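PDB 2EAB: alpha-fucosidase from Bifidobacterium bifidum, which probably releases alpha-1,2-linked L-fucose from glycans by hydrolysis, this chain being the catalytic part of a longer, probably membrane-bound protein. Local coordinates for residues E592-A596 against K597-D601; N751-Y754 against A755-D759. All coordinates share one frame; numbering follows the deposited sequence.

How the contacts relate
Contact 1 and contact 2 both lie within the family 95 catalytic domain, yet on opposite sides of the chain's centre, with about 32 Å between their nearest atoms. Each is local, a place where the chain reverses or ends a regular element. At 592-601 a helix stops near the surface: the bonds are backbone to backbone, while Lys-597 and Asp-601 reach the helix 525-546, and Asp-599 the chain just ahead. At 751-759 a tight turn after the helix 738-751 is wholly buried; there backbone bonds are joined by a side-chain amide, aromatic rings and a thioether, packed against the helices 365-386 and 42-50.

Contact 1 of 2, residues E592-A596 against K597-D601; sequences EAAKA and KGDPD
The carbonyl oxygen of Ala-594 takes the shortest bond of this contact, 2.7 Å from Asp-599 N, with an N-H...O angle of 156°. One step inward from both ends, Gly-598 N donates to Lys-595 O at 3.0 Å. This pair, one bond nested inside the other, defines a Schellman motif at the C-terminal end of the helix 577-596, and the positive phi of Gly-598 (81°) is its usual signature, a backbone region that favours glycine. Ala-594 O also accepts from Lys-597 N at 3.0 Å. Since the two donors approach it from opposite faces of the carbonyl plane, the oxygen is gripped from above and below. Lys-597 N additionally makes a weak, bent bond to Ala-593 O (3.3 Å), the last trace of the helical pattern before the chain leaves.

The first carbons of Lys-597 run beside the carbonyl oxygens of the last turn, CB 3.6 Å from Ala-594 O and CG 3.6 Å from Ala-593 O. Beyond them the side chain bends at chi3 and chi4 and carries NZ away to a salt bridge with Asp-529 on the helix 525-546, whose Leu-528 and Tyr-532 also touch Ala-596 and Ala-594 respectively. Asp-601 reinforces the same junction through Lys-536 and Tyr-532.

Asp-599 has its carboxylate swung opposite its own amide nitrogen (chi1 -166°), where OD1 accepts from Leu-603 N and OD2 from Val-604 N. The carboxylate therefore fixes the loop just beyond the motif. OD1 also stands 3.9 Å from Ala-594 CB.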
ATOM      1  N   GLU A 592      -3.031   0.840  23.893  1.00  7.46           N
ATOM      2  CA  GLU A 592      -3.820   2.030  23.588  1.00  7.82           C
ATOM      3  C   GLU A 592      -5.251   1.700  23.183  1.00  7.65           C
ATOM      4  O   GLU A 592      -6.196   2.376  23.615  1.00  8.12           O
ATOM      5  CB  GLU A 592      -3.127   2.899  22.541  1.00  8.04           C
ATOM      6  CG  GLU A 592      -1.845   3.528  23.053  1.00  8.66           C
ATOM      7  CD  GLU A 592      -2.073   4.287  24.351  1.00 10.28           C
ATOM      8  OE1 GLU A 592      -2.909   5.221  24.356  1.00 11.24           O
ATOM      9  OE2 GLU A 592      -1.444   3.939  25.371  1.00 11.35           O
ATOM     10  N   ALA A 593      -5.417   0.643  22.391  1.00  7.64           N
ATOM     11  CA  ALA A 593      -6.753   0.193  22.001  1.00  7.83           C
ATOM     12  C   ALA A 593      -7.557  -0.244  23.227  1.00  8.10           C
ATOM     13  O   ALA A 593      -8.734   0.118  23.384  1.00  8.37           O
ATOM     14  CB  ALA A 593      -6.663  -0.936  20.984  1.00  8.02           C
ATOM     15  N   ALA A 594      -6.910  -1.009  24.101  1.00  8.27           N
ATOM     16  CA  ALA A 594      -7.528  -1.455  25.347  1.00  8.61           C
ATOM     17  C   ALA A 594      -7.943  -0.268  26.209  1.00  9.02           C
ATOM     18  O   ALA A 594      -9.083  -0.208  26.676  1.00  9.32           O
ATOM     19  CB  ALA A 594      -6.584  -2.363  26.115  1.00  8.71           C
ATOM     20  N   LYS A 595      -7.032   0.684  26.393  1.00  9.27           N
ATOM     21  CA  LYS A 595      -7.314   1.873  27.199  1.00  9.95           C
ATOM     22  C   LYS A 595      -8.503   2.665  26.664  1.00 10.09           C
ATOM     23  O   LYS A 595      -9.332   3.156  27.440  1.00 10.49           O
ATOM     24  CB  LYS A 595      -6.076   2.760  27.299  1.00 10.21           C
ATOM     25  CG  LYS A 595      -5.029   2.225  28.254  1.00 12.18           C
ATOM     26  CD  LYS A 595      -3.812   3.128  28.332  1.00 15.71           C
ATOM     27  CE  LYS A 595      -2.844   2.648  29.407  1.00 17.71           C
ATOM     28  NZ  LYS A 595      -3.436   2.663  30.782  1.00 19.60           N
ATOM     29  N   ALA A 596      -8.602   2.761  25.341  1.00 10.06           N
ATOM     30  CA  ALA A 596      -9.691   3.492  24.695  1.00 10.21           C
ATOM     31  C   ALA A 596     -11.051   2.849  24.963  1.00 10.64           C
ATOM     32  O   ALA A 596     -12.091   3.506  24.859  1.00 11.27           O
ATOM     33  CB  ALA A 596      -9.438   3.604  23.203  1.00 10.25           C
ATOM     34  N   LYS A 597     -11.029   1.563  25.305  1.00 10.60           N
ATOM     35  CA  LYS A 597     -12.239   0.813  25.639  1.00 11.22           C
ATOM     36  C   LYS A 597     -12.450   0.661  27.147  1.00 11.63           C
ATOM     37  O   LYS A 597     -13.430   0.051  27.580  1.00 12.20           O
ATOM     38  CB  LYS A 597     -12.194  -0.566  24.978  1.00 11.08           C
ATOM     39  CG  LYS A 597     -12.319  -0.522  23.466  1.00 11.55           C
ATOM     40  CD  LYS A 597     -12.142  -1.890  22.830  1.00 12.35           C
ATOM     41  CE  LYS A 597     -13.236  -2.878  23.232  1.00 13.31           C
ATOM     42  NZ  LYS A 597     -14.615  -2.418  22.899  1.00 14.53           N
ATOM     43  N   GLY A 598     -11.536   1.216  27.940  1.00 11.80           N
ATOM     44  CA  GLY A 598     -11.585   1.077  29.398  1.00 12.00           C
ATOM     45  C   GLY A 598     -11.026  -0.245  29.894  1.00 12.02           C
ATOM     46  O   GLY A 598     -11.352  -0.688  31.000  1.00 12.66           O
ATOM     47  N   ASP A 599     -10.174  -0.868  29.075  1.00 11.76           N
ATOM     48  CA  ASP A 599      -9.535  -2.157  29.376  1.00 11.89           C
ATOM     49  C   ASP A 599     -10.513  -3.186  29.966  1.00 11.98           C
ATOM     50  O   ASP A 599     -10.276  -3.720  31.054  1.00 11.64           O
ATOM     51  CB  ASP A 599      -8.314  -1.953  30.293  1.00 11.98           C
ATOM     52  CG  ASP A 599      -7.409  -3.187  30.369  1.00 12.34           C
ATOM     53  OD1 ASP A 599      -7.501  -4.083  29.502  1.00 12.34           O
ATOM     54  OD2 ASP A 599      -6.588  -3.251  31.309  1.00 13.92           O
ATOM     55  N   PRO A 600     -11.607  -3.491  29.234  1.00 12.28           N
ATOM     56  CA  PRO A 600     -12.644  -4.379  29.777  1.00 12.63           C
ATOM     57  C   PRO A 600     -12.154  -5.791  30.083  1.00 12.65           C
ATOM     58  O   PRO A 600     -12.752  -6.481  30.913  1.00 13.33           O
ATOM     59  CB  PRO A 600     -13.697  -4.416  28.664  1.00 12.85           C
ATOM     60  CG  PRO A 600     -12.958  -4.055  27.420  1.00 12.97           C
ATOM     61  CD  PRO A 600     -11.945  -3.043  27.868  1.00 12.56           C
ATOM     62  N   ASP A 601     -11.078  -6.216  29.422  1.00 12.19           N
ATOM     63  CA  ASP A 601     -10.550  -7.562  29.608  1.00 12.03           C
ATOM     64  C   ASP A 601      -9.402  -7.613  30.622  1.00 11.73           C
ATOM     65  O   ASP A 601      -8.891  -8.691  30.929  1.00 11.90           O
ATOM     66  CB  ASP A 601     -10.118  -8.156  28.260  1.00 12.07           C
ATOM     67  CG  ASP A 601     -11.264  -8.255  27.265  1.00 12.52           C
ATOM     68  OD1 ASP A 601     -12.386  -8.632  27.672  1.00 13.87           O
ATOM     69  OD2 ASP A 601     -11.042  -7.961  26.071  1.00 12.58           O
TER

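Contact 2 of 2, residues N751-Y754 against A755-D759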
ATOM      1  N   ASN A 751      15.246   7.780 -11.134  1.00  9.16           N
ATOM      2  CA  ASN A 751      15.747   6.410 -11.252  1.00  9.42           C
ATOM      3  C   ASN A 751      14.735   5.296 -10.990  1.00  8.96           C
ATOM      4  O   ASN A 751      15.093   4.121 -11.061  1.00  9.26           O
ATOM      5  CB  ASN A 751      16.949   6.217 -10.323  1.00  9.90           C
ATOM      6  CG  ASN A 751      18.095   7.146 -10.656  1.00 11.51           C
ATOM      7  OD1 ASN A 751      18.694   7.054 -11.727  1.00 14.84           O
ATOM      8  ND2 ASN A 751      18.410   8.049  -9.736  1.00 12.41           N
ATOM      9  N   ALA A 752      13.489   5.647 -10.692  1.00  8.40           N
ATOM     10  CA  ALA A 752      12.501   4.633 -10.312  1.00  7.77           C
ATOM     11  C   ALA A 752      11.080   4.943 -10.785  1.00  7.65           C
ATOM     12  O   ALA A 752      10.105   4.411 -10.243  1.00  7.40           O
ATOM     13  CB  ALA A 752      12.538   4.378  -8.798  1.00  8.06           C
ATOM     14  N   MET A 753      10.964   5.782 -11.815  1.00  7.67           N
ATOM     15  CA  MET A 753       9.670   6.092 -12.407  1.00  7.90           C
ATOM     16  C   MET A 753       9.685   5.856 -13.908  1.00  8.02           C
ATOM     17  O   MET A 753      10.570   6.352 -14.612  1.00  8.54           O
ATOM     18  CB  MET A 753       9.292   7.548 -12.126  1.00  7.97           C
ATOM     19  CG  MET A 753       8.972   7.827 -10.673  1.00  8.49           C
ATOM     20  SD  MET A 753       7.356   7.171 -10.237  1.00  9.40           S
ATOM     21  CE  MET A 753       6.359   8.572 -10.675  1.00 15.86           C
ATOM     22  N   TYR A 754       8.708   5.099 -14.397  1.00  7.84           N
ATOM     23  CA  TYR A 754       8.522   4.924 -15.830  1.00  8.00           C
ATOM     24  C   TYR A 754       7.816   6.149 -16.429  1.00  7.99           C
ATOM     25  O   TYR A 754       7.383   7.050 -15.696  1.00  7.80           O
ATOM     26  CB  TYR A 754       7.731   3.646 -16.122  1.00  7.80           C
ATOM     27  CG  TYR A 754       8.441   2.331 -15.837  1.00  7.31           C
ATOM     28  CD1 TYR A 754       9.803   2.163 -16.106  1.00  7.90           C
ATOM     29  CD2 TYR A 754       7.727   1.236 -15.341  1.00  7.26           C
ATOM     30  CE1 TYR A 754      10.438   0.942 -15.862  1.00  7.80           C
ATOM     31  CE2 TYR A 754       8.351   0.012 -15.099  1.00  7.74           C
ATOM     32  CZ  TYR A 754       9.702  -0.128 -15.355  1.00  7.52           C
ATOM     33  OH  TYR A 754      10.310  -1.341 -15.102  1.00  7.81           O
ATOM     34  N   ALA A 755       7.685   6.172 -17.755  1.00  8.31           N
ATOM     35  CA  ALA A 755       7.072   7.299 -18.468  1.00  8.60           C
ATOM     36  C   ALA A 755       5.621   7.562 -18.071  1.00  8.50           C
ATOM     37  O   ALA A 755       5.153   8.699 -18.162  1.00  8.77           O
ATOM     38  CB  ALA A 755       7.185   7.108 -19.978  1.00  9.09           C
ATOM     39  N   ASN A 756       4.922   6.511 -17.640  1.00  7.91           N
ATOM     40  CA  ASN A 756       3.550   6.614 -17.141  1.00  7.75           C
ATOM     41  C   ASN A 756       3.483   6.864 -15.630  1.00  7.71           C
ATOM     42  O   ASN A 756       2.419   6.735 -15.022  1.00  7.95           O
ATOM     43  CB  ASN A 756       2.772   5.340 -17.487  1.00  7.66           C
ATOM     44  CG  ASN A 756       3.375   4.091 -16.848  1.00  7.79           C
ATOM     45  OD1 ASN A 756       4.390   4.156 -16.156  1.00  7.17           O
ATOM     46  ND2 ASN A 756       2.751   2.943 -17.090  1.00  7.88           N
ATOM     47  N   LEU A 757       4.635   7.196 -15.054  1.00  7.65           N
ATOM     48  CA  LEU A 757       4.807   7.465 -13.622  1.00  7.63           C
ATOM     49  C   LEU A 757       4.534   6.274 -12.702  1.00  7.47           C
ATOM     50  O   LEU A 757       4.334   6.446 -11.494  1.00  7.38           O
ATOM     51  CB  LEU A 757       4.052   8.729 -13.180  1.00  7.77           C
ATOM     52  CG  LEU A 757       4.388   9.999 -13.974  1.00  8.24           C
ATOM     53  CD1 LEU A 757       3.722  11.211 -13.346  1.00  8.76           C
ATOM     54  CD2 LEU A 757       5.897  10.216 -14.107  1.00  9.28           C
ATOM     55  N   PHE A 758       4.541   5.068 -13.265  1.00  7.54           N
ATOM     56  CA  PHE A 758       4.596   3.868 -12.436  1.00  7.44           C
ATOM     57  C   PHE A 758       5.972   3.748 -11.787  1.00  7.23           C
ATOM     58  O   PHE A 758       7.008   3.844 -12.451  1.00  7.50           O
ATOM     59  CB  PHE A 758       4.330   2.601 -13.255  1.00  7.96           C
ATOM     60  CG  PHE A 758       2.877   2.180 -13.333  1.00  8.97           C
ATOM     61  CD1 PHE A 758       1.889   2.749 -12.514  1.00 10.87           C
ATOM     62  CD2 PHE A 758       2.512   1.152 -14.199  1.00  9.23           C
ATOM     63  CE1 PHE A 758       0.553   2.320 -12.595  1.00 11.41           C
ATOM     64  CE2 PHE A 758       1.187   0.721 -14.292  1.00 11.23           C
ATOM     65  CZ  PHE A 758       0.204   1.301 -13.483  1.00 10.84           C
ATOM     66  N   ASP A 759       5.968   3.528 -10.475  1.00  6.75           N
ATOM     67  CA  ASP A 759       7.180   3.216  -9.731  1.00  6.75           C
ATOM     68  C   ASP A 759       7.738   1.883 -10.193  1.00  6.83           C
ATOM     69  O   ASP A 759       6.980   0.949 -10.488  1.00  6.78           O
ATOM     70  CB  ASP A 759       6.862   3.151  -8.235  1.00  6.43           C
ATOM     71  CG  ASP A 759       8.020   2.643  -7.400  1.00  7.19           C
ATOM     72  OD1 ASP A 759       8.909   3.438  -7.054  1.00  7.44           O
ATOM     73  OD2 ASP A 759       8.031   1.433  -7.057  1.00  7.00           O
TER
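Ala-755 N, Asn-756 OD1 and Phe-758 O lie obliquely to the Tyr-754 ring; its CD2 is 4.2 Å from Phe-758 CB, and Phe-758 O stands 4.0 Å from its CG. Tyr-760 stacks on this ring, Phe-764 stacks on the Phe-758 ring, and the Tyr-754 hydroxyl bonds to Thr-34 O. The third flat group, the Asn-756 amide, offers OD1 to Phe-758 N at 3.0 Å. That donor sits 52° above the amide's carbonyl plane, and the bond closes an Asx turn. With CG held between the backbone N and carbonyl carbon (chi1 61°), OD1 also comes 3.4 Å from Tyr-754 CB, while ND2 bonds to Thr-51 O and Gln-48 O. With an alanine in its place, Phe-758 N is likely to lose the acceptor that closes the Asx turn, and Thr-51 O and Gln-48 O would lose the ND2 donor.

Beyond the amide, Met-753 crosses Leu-757 at a slant, and its CE presses against Leu-757 CB at 3.4 Å, tighter than usual. Leu-757 continues the packing onto Leu-371 and Tyr-378 of the helix 365-386.

Backbone bonds set the reversal: Leu-757 N to Tyr-754 O, 2.8 Å, and a nearly straight Tyr-754 N to Phe-758 O, 2.9 Å (175°). With Leu-757 at positive phi, this is the pattern of a 3:5 hairpin turn, type I plus G1 bulge.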